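Local coordinates for protein putative secreted endoglycosylceramidase (Rhodococcus hoagii, PDB 6JYZ) that probably hydrolyses O-glycosidic bonds of galactosylceramide-type glycolipids, acting as an endogalactosylceramidase of glycoside hydrolase family 5, at residues L286-I298 / Y321-F333. Sequence-based numbering, arbitrary orientation.
Sequences LVVFSPHLYSQSI and YGAPLWTGEWGWF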
loop_
_atom_site.group_PDB
_atom_site.type_symbol
_atom_site.label_atom_id
_atom_site.label_comp_id
_atom_site.label_asym_id
_atom_site.label_seq_id
_atom_site.Cartn_x
_atom_site.Cartn_y
_atom_site.Cartn_z
ATOM N N LEU A 286 6.768 9.085 14.398
ATOM C CA LEU A 286 6.920 7.990 13.454
ATOM C C LEU A 286 5.801 7.934 12.422
ATOM O O LEU A 286 5.639 6.889 11.772
ATOM C CB LEU A 286 7.035 6.642 14.200
ATOM C CG LEU A 286 8.132 6.614 15.252
ATOM C CD1 LEU A 286 8.179 5.232 15.935
ATOM C CD2 LEU A 286 9.481 6.932 14.657
ATOM N N VAL A 287 5.104 9.058 12.221
ATOM C CA VAL A 287 4.102 9.019 11.141
ATOM C C VAL A 287 4.757 9.174 9.775
ATOM O O VAL A 287 5.820 9.784 9.606
ATOM C CB VAL A 287 3.039 10.134 11.343
ATOM C CG1 VAL A 287 2.249 9.900 12.630
ATOM C CG2 VAL A 287 3.608 11.556 11.243
ATOM N N VAL A 288 4.085 8.608 8.770
ATOM C CA VAL A 288 4.519 8.585 7.367
ATOM C C VAL A 288 3.305 8.927 6.517
ATOM O O VAL A 288 2.265 8.256 6.649
ATOM C CB VAL A 288 5.068 7.185 7.025
ATOM C CG1 VAL A 288 5.311 7.086 5.515
ATOM C CG2 VAL A 288 6.327 6.854 7.847
ATOM N N PHE A 289 3.418 9.961 5.681
ATOM C CA PHE A 289 2.302 10.367 4.833
ATOM C C PHE A 289 2.251 9.520 3.563
ATOM O O PHE A 289 3.276 9.322 2.883
ATOM C CB PHE A 289 2.508 11.845 4.478
ATOM C CG PHE A 289 1.380 12.428 3.652
ATOM C CD1 PHE A 289 0.052 12.270 4.044
ATOM C CD2 PHE A 289 1.630 13.083 2.449
ATOM C CE1 PHE A 289 -0.999 12.795 3.261
ATOM C CE2 PHE A 289 0.556 13.600 1.691
ATOM C CZ PHE A 289 -0.718 13.436 2.093
ATOM N N SER A 290 1.086 8.941 3.263
ATOM C CA SER A 290 0.965 7.927 2.228
ATOM C C SER A 290 -0.228 8.199 1.304
ATOM O O SER A 290 -1.170 7.405 1.247
ATOM C CB SER A 290 0.869 6.576 2.901
ATOM O OG SER A 290 1.012 5.533 1.966
ATOM N N PRO A 291 -0.208 9.281 0.519
ATOM C CA PRO A 291 -1.166 9.461 -0.578
ATOM C C PRO A 291 -0.872 8.446 -1.670
ATOM O O PRO A 291 0.242 7.898 -1.767
ATOM C CB PRO A 291 -0.845 10.884 -1.070
ATOM C CG PRO A 291 0.661 10.986 -0.862
ATOM C CD PRO A 291 0.883 10.274 0.479
ATOM N N HIS A 292 -1.887 8.132 -2.446
ATOM C CA HIS A 292 -1.804 7.223 -3.580
ATOM C C HIS A 292 -1.655 8.052 -4.840
ATOM O O HIS A 292 -2.510 8.881 -5.166
ATOM C CB HIS A 292 -3.010 6.275 -3.668
ATOM C CG HIS A 292 -3.107 5.457 -2.403
ATOM N ND1 HIS A 292 -4.212 4.664 -2.132
ATOM C CD2 HIS A 292 -2.216 5.286 -1.377
ATOM C CE1 HIS A 292 -3.980 4.026 -0.964
ATOM N NE2 HIS A 292 -2.790 4.387 -0.467
ATOM N N LEU A 293 -0.508 7.863 -5.494
ATOM C CA LEU A 293 -0.091 8.803 -6.582
ATOM C C LEU A 293 -0.557 8.316 -7.933
ATOM O O LEU A 293 0.187 7.670 -8.689
ATOM C CB LEU A 293 1.428 8.979 -6.549
ATOM C CG LEU A 293 1.992 9.486 -5.231
ATOM C CD1 LEU A 293 3.512 9.765 -5.342
ATOM C CD2 LEU A 293 1.333 10.792 -4.798
ATOM N N TYR A 294 -1.823 8.596 -8.239
ATOM C CA TYR A 294 -2.497 8.101 -9.429
ATOM C C TYR A 294 -2.604 9.151 -10.552
ATOM O O TYR A 294 -3.291 8.879 -11.550
ATOM C CB TYR A 294 -3.888 7.537 -9.070
ATOM C CG TYR A 294 -3.826 6.139 -8.472
ATOM C CD1 TYR A 294 -3.279 5.051 -9.149
ATOM C CD2 TYR A 294 -4.326 5.861 -7.213
ATOM C CE1 TYR A 294 -3.308 3.756 -8.652
ATOM C CE2 TYR A 294 -4.380 4.577 -6.675
ATOM C CZ TYR A 294 -3.861 3.531 -7.402
ATOM O OH TYR A 294 -3.897 2.221 -6.988
ATOM N N SER A 295 -1.885 10.276 -10.435
ATOM C CA SER A 295 -1.882 11.282 -11.496
ATOM C C SER A 295 -1.418 10.663 -12.813
ATOM O O SER A 295 -0.431 9.933 -12.879
ATOM C CB SER A 295 -1.090 12.463 -11.135
ATOM O OG SER A 295 -1.607 13.109 -9.962
ATOM N N GLN A 296 -2.172 10.988 -13.858
ATOM C CA GLN A 296 -1.961 10.512 -15.242
ATOM C C GLN A 296 -2.155 9.018 -15.352
ATOM O O GLN A 296 -1.770 8.400 -16.382
ATOM C CB GLN A 296 -0.650 10.996 -15.877
ATOM C CG GLN A 296 -0.610 12.485 -15.862
ATOM C CD GLN A 296 0.456 13.049 -16.763
ATOM O OE1 GLN A 296 1.642 13.093 -16.467
ATOM N NE2 GLN A 296 0.002 13.563 -17.899
ATOM N N SER A 297 -2.806 8.374 -14.374
ATOM C CA SER A 297 -3.240 7.011 -14.457
ATOM C C SER A 297 -4.773 6.937 -14.427
ATOM O O SER A 297 -5.407 6.566 -15.401
ATOM C CB SER A 297 -2.628 6.096 -13.375
ATOM O OG SER A 297 -3.120 4.815 -13.546
ATOM N N ILE A 298 -5.367 7.309 -13.275
ATOM C CA ILE A 298 -6.797 7.160 -13.055
ATOM C C ILE A 298 -7.398 8.412 -12.422
ATOM O O ILE A 298 -8.529 8.340 -11.903
ATOM C CB ILE A 298 -7.145 5.870 -12.276
ATOM C CG1 ILE A 298 -6.466 5.868 -10.898
ATOM C CG2 ILE A 298 -6.810 4.617 -13.103
ATOM C CD1 ILE A 298 -7.015 4.761 -9.986
ATOM N N TYR A 321 3.960 17.992 7.285
ATOM C CA TYR A 321 3.886 17.129 8.416
ATOM C C TYR A 321 5.247 16.859 9.042
ATOM O O TYR A 321 5.307 16.222 10.114
ATOM C CB TYR A 321 3.296 15.751 8.067
ATOM C CG TYR A 321 1.837 15.765 7.730
ATOM C CD1 TYR A 321 0.885 15.893 8.748
ATOM C CD2 TYR A 321 1.424 15.591 6.431
ATOM C CE1 TYR A 321 -0.483 15.803 8.442
ATOM C CE2 TYR A 321 0.065 15.533 6.100
ATOM C CZ TYR A 321 -0.856 15.638 7.125
ATOM O OH TYR A 321 -2.196 15.537 6.796
ATOM N N GLY A 322 6.315 17.246 8.356
ATOM C CA GLY A 322 7.672 16.890 8.809
ATOM C C GLY A 322 7.914 15.388 8.713
ATOM O O GLY A 322 8.780 14.883 9.425
ATOM N N ALA A 323 7.205 14.705 7.827
ATOM C CA ALA A 323 7.177 13.243 7.817
ATOM C C ALA A 323 7.750 12.710 6.512
ATOM O O ALA A 323 7.644 13.363 5.465
ATOM C CB ALA A 323 5.732 12.797 7.913
ATOM N N PRO A 324 8.203 11.449 6.470
ATOM C CA PRO A 324 8.506 10.858 5.174
ATOM C C PRO A 324 7.262 10.677 4.325
ATOM O O PRO A 324 6.138 10.567 4.845
ATOM C CB PRO A 324 9.041 9.447 5.567
ATOM C CG PRO A 324 9.491 9.606 7.026
ATOM C CD PRO A 324 8.472 10.594 7.640
ATOM N N LEU A 325 7.493 10.617 3.035
ATOM C CA LEU A 325 6.512 10.250 2.024
ATOM C C LEU A 325 6.757 8.814 1.598
ATOM O O LEU A 325 7.876 8.467 1.220
ATOM C CB LEU A 325 6.633 11.188 0.825
ATOM C CG LEU A 325 5.786 10.832 -0.383
ATOM C CD1 LEU A 325 4.296 10.916 -0.061
ATOM C CD2 LEU A 325 6.071 11.824 -1.534
ATOM N N TRP A 326 5.732 7.984 1.627
ATOM C CA TRP A 326 5.835 6.597 1.129
ATOM C C TRP A 326 4.494 6.300 0.477
ATOM O O TRP A 326 3.491 6.376 1.202
ATOM C CB TRP A 326 6.081 5.623 2.291
ATOM C CG TRP A 326 6.163 4.205 1.840
ATOM C CD1 TRP A 326 7.257 3.591 1.290
ATOM C CD2 TRP A 326 5.117 3.223 1.829
ATOM N NE1 TRP A 326 6.951 2.307 0.948
ATOM C CE2 TRP A 326 5.656 2.028 1.299
ATOM C CE3 TRP A 326 3.804 3.198 2.302
ATOM C CZ2 TRP A 326 4.902 0.871 1.166
ATOM C CZ3 TRP A 326 3.030 2.063 2.193
ATOM C CH2 TRP A 326 3.583 0.909 1.609
ATOM N N THR A 327 4.437 6.078 -0.828
ATOM C CA THR A 327 3.110 6.003 -1.483
ATOM C C THR A 327 2.605 4.572 -1.479
ATOM O O THR A 327 3.169 3.678 -2.119
ATOM C CB THR A 327 3.164 6.603 -2.892
ATOM O OG1 THR A 327 1.829 6.478 -3.421
ATOM C CG2 THR A 327 4.150 5.979 -3.858
ATOM N N GLY A 328 1.476 4.332 -0.824
ATOM C CA GLY A 328 1.017 2.966 -0.622
ATOM C C GLY A 328 0.386 2.353 -1.854
ATOM O O GLY A 328 0.209 1.115 -1.858
ATOM N N GLU A 329 0.001 3.149 -2.856
ATOM C CA GLU A 329 -0.510 2.595 -4.095
ATOM C C GLU A 329 -0.204 3.549 -5.196
ATOM O O GLU A 329 -0.297 4.758 -5.080
ATOM C CB GLU A 329 -2.033 2.503 -4.165
ATOM C CG GLU A 329 -2.654 1.556 -3.181
ATOM C CD GLU A 329 -4.164 1.398 -3.358
ATOM O OE1 GLU A 329 -4.746 1.796 -4.404
ATOM O OE2 GLU A 329 -4.730 0.909 -2.383
ATOM N N TRP A 330 0.171 2.918 -6.335
ATOM C CA TRP A 330 0.345 3.593 -7.626
ATOM C C TRP A 330 0.299 2.494 -8.648
ATOM O O TRP A 330 0.482 1.305 -8.346
ATOM C CB TRP A 330 1.666 4.358 -7.654
ATOM C CG TRP A 330 2.886 3.488 -7.658
ATOM C CD1 TRP A 330 3.546 2.970 -6.558
ATOM C CD2 TRP A 330 3.669 3.139 -8.824
ATOM N NE1 TRP A 330 4.677 2.286 -6.959
ATOM C CE2 TRP A 330 4.769 2.385 -8.330
ATOM C CE3 TRP A 330 3.515 3.368 -10.192
ATOM C CZ2 TRP A 330 5.777 1.941 -9.185
ATOM C CZ3 TRP A 330 4.538 2.968 -11.036
ATOM C CH2 TRP A 330 5.642 2.263 -10.531
ATOM N N GLY A 331 0.004 2.844 -9.896
ATOM C CA GLY A 331 0.025 1.797 -10.924
ATOM C C GLY A 331 -0.686 2.277 -12.170
ATOM O O GLY A 331 -1.430 3.258 -12.144
ATOM N N TRP A 332 -0.388 1.559 -13.262
ATOM C CA TRP A 332 -1.065 1.744 -14.554
ATOM C C TRP A 332 -1.747 0.447 -14.910
ATOM O O TRP A 332 -1.275 -0.638 -14.563
ATOM C CB TRP A 332 -0.079 2.194 -15.662
ATOM C CG TRP A 332 0.028 3.695 -15.654
ATOM C CD1 TRP A 332 -0.631 4.557 -16.499
ATOM C CD2 TRP A 332 0.785 4.545 -14.760
ATOM N NE1 TRP A 332 -0.338 5.856 -16.166
ATOM C CE2 TRP A 332 0.520 5.878 -15.099
ATOM C CE3 TRP A 332 1.683 4.342 -13.689
ATOM C CZ2 TRP A 332 1.040 6.986 -14.428
ATOM C CZ3 TRP A 332 2.244 5.426 -13.044
ATOM C CH2 TRP A 332 1.925 6.730 -13.395
ATOM N N PHE A 333 -2.890 0.570 -15.604
ATOM C CA PHE A 333 -3.835 -0.549 -15.720
ATOM C C PHE A 333 -4.173 -0.911 -17.170
ATOM O O PHE A 333 -4.969 -1.837 -17.363
ATOM C CB PHE A 333 -5.116 -0.221 -14.920
ATOM C CG PHE A 333 -4.771 0.112 -13.476
ATOM C CD1 PHE A 333 -4.353 -0.904 -12.627
ATOM C CD2 PHE A 333 -4.813 1.444 -13.030
ATOM C CE1 PHE A 333 -3.915 -0.596 -11.332
ATOM C CE2 PHE A 333 -4.445 1.721 -11.702
ATOM C CZ PHE A 333 -4.017 0.696 -10.876
HETATM O O HOH W 1 -0.082 5.650 -10.627
HETATM O O HOH W 2 -3.916 3.342 -15.839
#
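Phe289 and Leu325 form a single parallel bridge, Phe289 N giving its hydrogen to Pro324 O (2.9 Å) and Phe289 O taking one from Trp326 N, and so join two neighbouring strands of the (beta/alpha)8 barrel of glycoside hydrolase family 5. Helix 307-321 connects them, and strands 259-262 and 356-359 continue the barrel wall on either side. Past the bridge, side chains do most of the stitching: Ser290 OG donates to Trp326 O, and Thr327 OG1 reaches a lone pair of Pro291 O at 2.7 Å, in the carbonyl plane. Tyr321 CE2 lies over one face of the Phe289 ring and Pro291 CD over the opposite one, both toward the rim.

Further along, Glu329 lies over the His292 ring, CG above its face and the carboxylate stacked at 20° to it. The extended chain of Glu329 carries OE1 to Tyr294 OH (2.8 Å), which meets it on the anti side, while OE2 pairs with Arg83; His292 ND1 is held by Glu222. The carboxylate is thus gripped at both oxygens. This cluster lies toward the C-terminal ends of the strands, consistent with the active-site end of family 5 barrels.

At the far end Trp332 presents NE1 to Gln296 O (2.9 Å), the donor sitting above the carbonyl plane, and Ser297 CB packs over its five-membered ring. An alanine in place of Trp332 would remove both, and is likely to leave Gln296 O without this donor and the turn at 294-298 freer to shift. With its hydroxyl anti to the backbone N (chi1 180°), Ser297 donates from OG to Gly331 O at 2.7 Å, and a water links the same OG to Phe333 N.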